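Local coordinates for protein beta-glucuronidase (Dictyoglomus thermophilum, PDB 6XXW) that probably hydrolyses beta-D-glucuronides, releasing glucuronic acid, as a glycoside hydrolase of family 2 with a TIM-barrel domain, at residues A[317-320]-A[321-324]; A[514-517]-A[518-522]. All coordinates share one frame; numbering follows the deposited sequence.

Contact 1 (A[317-320]-A[321-324]); sequences LDQV and INIK
Gln319 and Asn322 meet through like first torsions: each side chain has its CG anti to the carbonyl carbon, beside the backbone N (chi1 -73° in both). The site is the N-terminal turn of helix 319-332, with Asp318 as N-cap, in a beta-alpha-beta unit of the TIM barrel. The Gln319 chain bends again at chi2, which carries OE1 over to Asn322. There Asn322 ND2 donates to Gln319 OE1 at 2.9 Å, fairly straight at 163°. The acceptor lies in the amide plane of Asn322, yet the two amide planes stand 85° apart. Leu317 CD1 packs against the same amide nitrogen, Asn322 ND2, at 3.4 Å. The other end of the amide reaches a water: Asn322 OD1 accepts from it at 2.7 Å, and the water accepts from Asp318 N. With an alanine in place of Asn322, Gln319 OE1 would probably lack its donor, and the water would keep Asp318 N but lose its acceptor. The Asp318 carboxylate caps the first turn with two weak bonds, OD1 to Val320 N and OD2 to Ile321 N. Asp318 OD2 also forms a salt bridge with Arg313 of a second subunit, so the cap sits at a subunit interface. Helix bonding starts with Asn322 N to Asp318 O at 3.0 Å. Across the cap, the CG1 methylene of Ile321 comes within 3.1 Å of Asp318 OD2.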
# COMPACT_ATOMS: atom_id res chain seq x y z
N LEU A 317 -3.69 -9.58 26.14
CA LEU A 317 -2.31 -9.97 26.38
C LEU A 317 -1.84 -11.01 25.37
O LEU A 317 -2.54 -12.00 25.11
CB LEU A 317 -2.16 -10.55 27.79
CG LEU A 317 -0.75 -11.09 28.08
CD1 LEU A 317 0.14 -9.96 28.53
CD2 LEU A 317 -0.78 -12.18 29.14
N ASP A 318 -0.65 -10.80 24.81
CA ASP A 318 -0.04 -11.79 23.91
C ASP A 318 1.46 -11.76 24.12
O ASP A 318 2.11 -10.76 23.83
CB ASP A 318 -0.39 -11.51 22.45
CG ASP A 318 0.35 -12.43 21.49
OD1 ASP A 318 0.61 -13.60 21.85
OD2 ASP A 318 0.67 -12.00 20.37
N GLN A 319 2.01 -12.85 24.65
CA GLN A 319 3.43 -12.82 24.99
C GLN A 319 4.30 -12.83 23.74
O GLN A 319 5.43 -12.33 23.78
CB GLN A 319 3.79 -13.98 25.91
CG GLN A 319 3.27 -13.78 27.36
CD GLN A 319 4.04 -12.74 28.19
OE1 GLN A 319 4.12 -11.56 27.85
NE2 GLN A 319 4.61 -13.19 29.32
N VAL A 320 3.81 -13.37 22.62
CA VAL A 320 4.55 -13.25 21.37
C VAL A 320 4.77 -11.78 21.03
O VAL A 320 5.89 -11.34 20.75
CB VAL A 320 3.82 -13.99 20.24
CG1 VAL A 320 4.44 -13.65 18.90
CG2 VAL A 320 3.86 -15.50 20.49
N ILE A 321 3.69 -10.98 21.06
CA ILE A 321 3.79 -9.56 20.73
C ILE A 321 4.67 -8.83 21.74
O ILE A 321 5.47 -7.95 21.39
CB ILE A 321 2.38 -8.95 20.64
CG1 ILE A 321 1.73 -9.30 19.29
CG2 ILE A 321 2.41 -7.44 20.83
CD1 ILE A 321 2.40 -8.65 18.09
N ASN A 322 4.58 -9.23 23.01
CA ASN A 322 5.34 -8.54 24.05
C ASN A 322 6.84 -8.74 23.84
O ASN A 322 7.62 -7.78 23.88
CB ASN A 322 4.92 -9.04 25.43
CG ASN A 322 3.56 -8.53 25.84
OD1 ASN A 322 3.01 -7.61 25.23
ND2 ASN A 322 3.00 -9.12 26.89
N ILE A 323 7.26 -9.98 23.62
CA ILE A 323 8.68 -10.25 23.42
C ILE A 323 9.17 -9.62 22.13
O ILE A 323 10.24 -9.00 22.08
CB ILE A 323 8.94 -11.77 23.49
CG1 ILE A 323 8.85 -12.21 24.96
CG2 ILE A 323 10.32 -12.13 22.91
CD1 ILE A 323 8.64 -13.70 25.16
N LYS A 324 8.37 -9.70 21.06
CA LYS A 324 8.69 -8.98 19.83
C LYS A 324 8.91 -7.49 20.11
O LYS A 324 9.87 -6.89 19.60
CB LYS A 324 7.58 -9.17 18.81
CG LYS A 324 7.84 -8.44 17.50
CD LYS A 324 9.16 -8.90 16.87
CE LYS A 324 9.18 -8.61 15.37
NZ LYS A 324 10.35 -9.24 14.69
O HOH W 1 0.32 -7.86 25.02

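Contact 2 (A[514-517]-A[518-522])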
# COMPACT_ATOMS: atom_id res chain seq x y z
N PHE A 514 3.17 5.58 1.81
CA PHE A 514 2.95 6.94 1.33
C PHE A 514 4.27 7.70 1.40
O PHE A 514 4.81 7.90 2.49
CB PHE A 514 1.89 7.66 2.17
CG PHE A 514 0.47 7.38 1.74
CD1 PHE A 514 0.12 6.14 1.22
CD2 PHE A 514 -0.50 8.35 1.87
CE1 PHE A 514 -1.19 5.88 0.83
CE2 PHE A 514 -1.82 8.10 1.48
CZ PHE A 514 -2.15 6.87 0.95
N HIS A 515 4.78 8.13 0.24
CA HIS A 515 6.05 8.85 0.15
C HIS A 515 5.84 10.15 -0.61
O HIS A 515 5.07 10.19 -1.57
CB HIS A 515 7.11 8.05 -0.62
CG HIS A 515 7.62 6.85 0.12
ND1 HIS A 515 8.66 6.93 1.02
CD2 HIS A 515 7.27 5.55 0.07
CE1 HIS A 515 8.91 5.72 1.50
NE2 HIS A 515 8.08 4.86 0.93
N SER A 516 6.57 11.21 -0.21
CA SER A 516 6.61 12.37 -1.09
C SER A 516 7.86 13.21 -0.83
O SER A 516 8.41 13.22 0.28
CB SER A 516 5.37 13.26 -0.94
OG SER A 516 5.49 14.11 0.20
N ASP A 517 8.29 13.90 -1.89
CA ASP A 517 9.20 15.02 -1.76
C ASP A 517 8.68 16.15 -2.64
O ASP A 517 8.31 15.91 -3.80
CB ASP A 517 10.65 14.70 -2.15
CG ASP A 517 11.60 15.80 -1.73
OD1 ASP A 517 11.85 15.94 -0.51
OD2 ASP A 517 12.05 16.57 -2.61
N PRO A 518 8.61 17.38 -2.13
CA PRO A 518 8.81 17.73 -0.71
C PRO A 518 7.85 16.96 0.22
O PRO A 518 6.84 16.45 -0.25
CB PRO A 518 8.52 19.23 -0.67
CG PRO A 518 8.80 19.70 -2.10
CD PRO A 518 8.33 18.58 -2.95
N PRO A 519 8.18 16.84 1.50
CA PRO A 519 7.35 16.03 2.40
C PRO A 519 5.96 16.63 2.59
O PRO A 519 5.79 17.85 2.70
CB PRO A 519 8.14 16.00 3.71
CG PRO A 519 9.10 17.15 3.62
CD PRO A 519 9.40 17.35 2.16
N LEU A 520 4.95 15.74 2.61
CA LEU A 520 3.56 16.09 2.84
C LEU A 520 3.01 15.34 4.05
O LEU A 520 3.42 14.21 4.32
CB LEU A 520 2.69 15.74 1.62
CG LEU A 520 2.89 16.52 0.32
CD1 LEU A 520 2.25 15.79 -0.86
CD2 LEU A 520 2.26 17.89 0.51
N MET A 521 2.06 15.96 4.76
CA MET A 521 1.42 15.26 5.87
C MET A 521 0.91 13.89 5.42
O MET A 521 0.38 13.74 4.31
CB MET A 521 0.25 16.07 6.44
CG MET A 521 0.68 17.27 7.26
SD MET A 521 -0.78 18.25 7.70
CE MET A 521 -1.51 17.24 8.99
N PHE A 522 1.12 12.88 6.27
CA PHE A 522 0.73 11.47 6.15
C PHE A 522 1.77 10.65 5.39
O PHE A 522 1.58 9.45 5.22
CB PHE A 522 -0.66 11.27 5.53
CG PHE A 522 -1.79 11.72 6.44
CD1 PHE A 522 -2.34 13.00 6.31
CD2 PHE A 522 -2.30 10.88 7.43
CE1 PHE A 522 -3.37 13.43 7.16
CE2 PHE A 522 -3.34 11.31 8.29
CZ PHE A 522 -3.86 12.58 8.15
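Ser516 OG donates to Pro518 O at 2.7 Å. The donor is tilted 26° from the carbonyl plane. The hydroxyl sits between the backbone N and the carbonyl carbon (chi1 81°), on the side facing the returning chain. Leu520 N is also near, 3.0 Å from Ser516 OG. Leu520 lays its CB and CG alongside the same hydroxyl, each 3.5 Å from Ser516 OG. The backbone N of Ser516 is held from helix 524-538, by the carboxylate of Glu525. Residues 516-519 form a type VIb turn, with cis Pro518 in its third position, in the loop between strand 501-505 and helix 524-538 of the TIM barrel. The peptide bond from Asp517 to Pro518 is the cis one, and segments 514-517 and 518-522 run back at 159° to each other. Asp517 has its CG anti to the backbone N, beside the carbonyl carbon. Its carboxylate therefore lies against the proline pair, with Asp517 OD1 3.5 Å from Pro518 CA. Asp517 and Pro519 point the same way, side by side. At the open end of the turn, Phe514 CB touches Phe522 O at 3.6 Å. The Phe522 ring makes an edge-to-face contact with Trp472. Other subunits close on the loop: Pro519 O accepts from Arg68 of a fourth subunit, and Asp517 N donates to Gln577 of a third subunit.

How the contacts relate
Contacts 1 and 2 both belong to the TIM barrel domain and follow one another along the chain. Their centres are about 32 Å apart and their nearest atoms about 20 Å, so they do not touch. Contact 1 starts a barrel helix about 15 Å from the centre of the chain. Contact 2 is a loop much further out, about 33 Å from that centre. The tetramer brings the two regions together: Lys324 of contact 1 packs on Asp517 of a third subunit, a residue of contact 2. A bound Tris molecule, probably from the crystallisation liquor, lies about 4 Å from the Leu520 side chain.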